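Local coordinates for functional macrophage inflammatory protein 1-alpha homolog (Human herpesvirus 8, PDB 1ZXT) that acts as a viral CC chemokine, a homolog of macrophage inflammatory protein 1-alpha that binds CC chemokine receptors, probably those of the host, at residues V40-K45 against R60-R65. Sequence-based numbering, arbitrary orientation.
Sequences VILLTK and RQLMQR
Val40 and Met63 make the closer-packed end of this contact, where the middle strand of the sheet meets the C-terminal helix. Both methyls of Val40 rest on the thioether: Val40 CG1 lies 3.9 Å from Met63 SD. Val40 CG2 is 4.0 Å from Met63 SD. On the far side of the sulfur, Met63 CE lies 4.0 Å from Val40 CG1. Met63 leaves the helix at a slant to the strand; chi1 and a nearly extended chi2 (164°) carry SD to the valine, and the bend at chi3 (63°) then folds CE to the side of CG1. Trp28 of strand 25-30 touches both residues and extends this apolar patch.

Two residues further along the strand the packing is thinner. Leu42 and Leu62 cross nearly at right angles and meet through one methyl each, CD1 to CD1 at 4.0 Å. Val22, in the loop that leads into strand 25-30, also touches Leu62. Backbones stay well apart, 7.9 Å between the CA atoms of Leu42 and Met63, so side chains alone bridge the gap. On the outer side of the helix, Arg60 and Gln64 are exposed. A C-terminal helix laid over a three-stranded antiparallel Greek-key sheet through such apolar contacts is the chemokine fold.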
# COMPACT_ATOMS: atom_id res chain seq x y z
N VAL A 40 2.84 2.13 0.93
CA VAL A 40 1.49 1.59 1.27
C VAL A 40 1.14 0.57 0.24
O VAL A 40 1.54 0.71 -0.93
CB VAL A 40 0.38 2.67 1.44
CG1 VAL A 40 0.73 3.66 2.55
CG2 VAL A 40 0.04 3.39 0.16
N ILE A 41 0.38 -0.43 0.66
CA ILE A 41 -0.30 -1.34 -0.27
C ILE A 41 -1.71 -0.92 -0.47
O ILE A 41 -2.45 -0.81 0.46
CB ILE A 41 -0.22 -2.78 0.23
CG1 ILE A 41 1.23 -3.18 0.49
CG2 ILE A 41 -0.94 -3.83 -0.68
CD1 ILE A 41 2.16 -2.96 -0.68
N LEU A 42 -2.09 -0.72 -1.74
CA LEU A 42 -3.49 -0.65 -2.12
C LEU A 42 -3.92 -2.03 -2.54
O LEU A 42 -3.50 -2.53 -3.55
CB LEU A 42 -3.73 0.32 -3.26
CG LEU A 42 -3.18 1.72 -2.99
CD1 LEU A 42 -3.29 2.54 -4.25
CD2 LEU A 42 -3.78 2.43 -1.79
N LEU A 43 -4.77 -2.64 -1.74
CA LEU A 43 -5.13 -4.04 -1.96
C LEU A 43 -6.40 -4.12 -2.76
O LEU A 43 -7.45 -3.50 -2.48
CB LEU A 43 -5.29 -4.79 -0.62
CG LEU A 43 -5.64 -6.29 -0.75
CD1 LEU A 43 -4.40 -7.02 -1.13
CD2 LEU A 43 -6.32 -6.81 0.52
N THR A 44 -6.35 -4.87 -3.84
CA THR A 44 -7.59 -4.91 -4.68
C THR A 44 -8.53 -5.99 -4.20
O THR A 44 -8.12 -6.88 -3.50
CB THR A 44 -7.31 -5.13 -6.20
OG1 THR A 44 -6.93 -6.48 -6.38
CG2 THR A 44 -6.05 -4.35 -6.70
N LYS A 45 -9.79 -5.91 -4.64
CA LYS A 45 -10.83 -6.93 -4.37
C LYS A 45 -10.38 -8.35 -4.78
O LYS A 45 -10.81 -9.35 -4.18
CB LYS A 45 -12.21 -6.57 -5.04
CG LYS A 45 -12.87 -5.36 -4.40
CD LYS A 45 -13.86 -4.69 -5.22
CE LYS A 45 -14.36 -3.41 -4.56
NZ LYS A 45 -15.58 -2.97 -5.26
N ARG A 60 -2.49 9.53 -1.02
CA ARG A 60 -3.13 9.88 0.22
C ARG A 60 -4.62 10.02 0.04
O ARG A 60 -5.40 9.77 0.95
CB ARG A 60 -2.58 11.20 0.75
CG ARG A 60 -1.19 11.10 1.28
CD ARG A 60 -0.73 12.40 1.90
NE ARG A 60 0.59 12.74 1.40
CZ ARG A 60 0.87 13.73 0.55
NH1 ARG A 60 -0.06 14.58 0.11
NH2 ARG A 60 2.13 13.91 0.18
N GLN A 61 -5.05 10.50 -1.12
CA GLN A 61 -6.48 10.73 -1.33
C GLN A 61 -7.20 9.43 -1.47
O GLN A 61 -8.30 9.29 -0.97
CB GLN A 61 -6.71 11.60 -2.54
CG GLN A 61 -6.20 12.99 -2.37
CD GLN A 61 -6.48 13.83 -3.63
OE1 GLN A 61 -7.64 14.16 -3.94
NE2 GLN A 61 -5.40 14.15 -4.37
N LEU A 62 -6.59 8.46 -2.16
CA LEU A 62 -7.18 7.11 -2.22
C LEU A 62 -7.20 6.46 -0.86
O LEU A 62 -8.17 5.80 -0.49
CB LEU A 62 -6.43 6.22 -3.18
CG LEU A 62 -6.57 6.49 -4.67
CD1 LEU A 62 -5.61 5.62 -5.39
CD2 LEU A 62 -8.03 6.30 -5.17
N MET A 63 -6.12 6.66 -0.11
CA MET A 63 -5.98 6.10 1.23
C MET A 63 -7.18 6.56 2.08
O MET A 63 -7.89 5.75 2.67
CB MET A 63 -4.69 6.55 1.85
CG MET A 63 -3.48 5.76 1.40
SD MET A 63 -1.89 6.50 1.73
CE MET A 63 -1.97 6.50 3.52
N GLN A 64 -7.42 7.86 2.08
CA GLN A 64 -8.58 8.45 2.75
C GLN A 64 -9.91 7.80 2.41
O GLN A 64 -10.78 7.68 3.26
CB GLN A 64 -8.65 9.94 2.40
CG GLN A 64 -7.64 10.79 3.17
CD GLN A 64 -7.67 12.27 2.81
OE1 GLN A 64 -8.69 12.78 2.35
NE2 GLN A 64 -6.54 12.95 3.02
N ARG A 65 -10.10 7.43 1.14
CA ARG A 65 -11.35 6.82 0.72
C ARG A 65 -11.43 5.33 1.08
O ARG A 65 -12.48 4.74 0.83
CB ARG A 65 -11.58 6.91 -0.82
CG ARG A 65 -11.34 8.24 -1.54
CD ARG A 65 -11.55 9.46 -0.72
NE ARG A 65 -11.73 10.64 -1.57
CZ ARG A 65 -11.98 11.86 -1.11
NH1 ARG A 65 -12.08 12.09 0.20
NH2 ARG A 65 -12.14 12.87 -1.97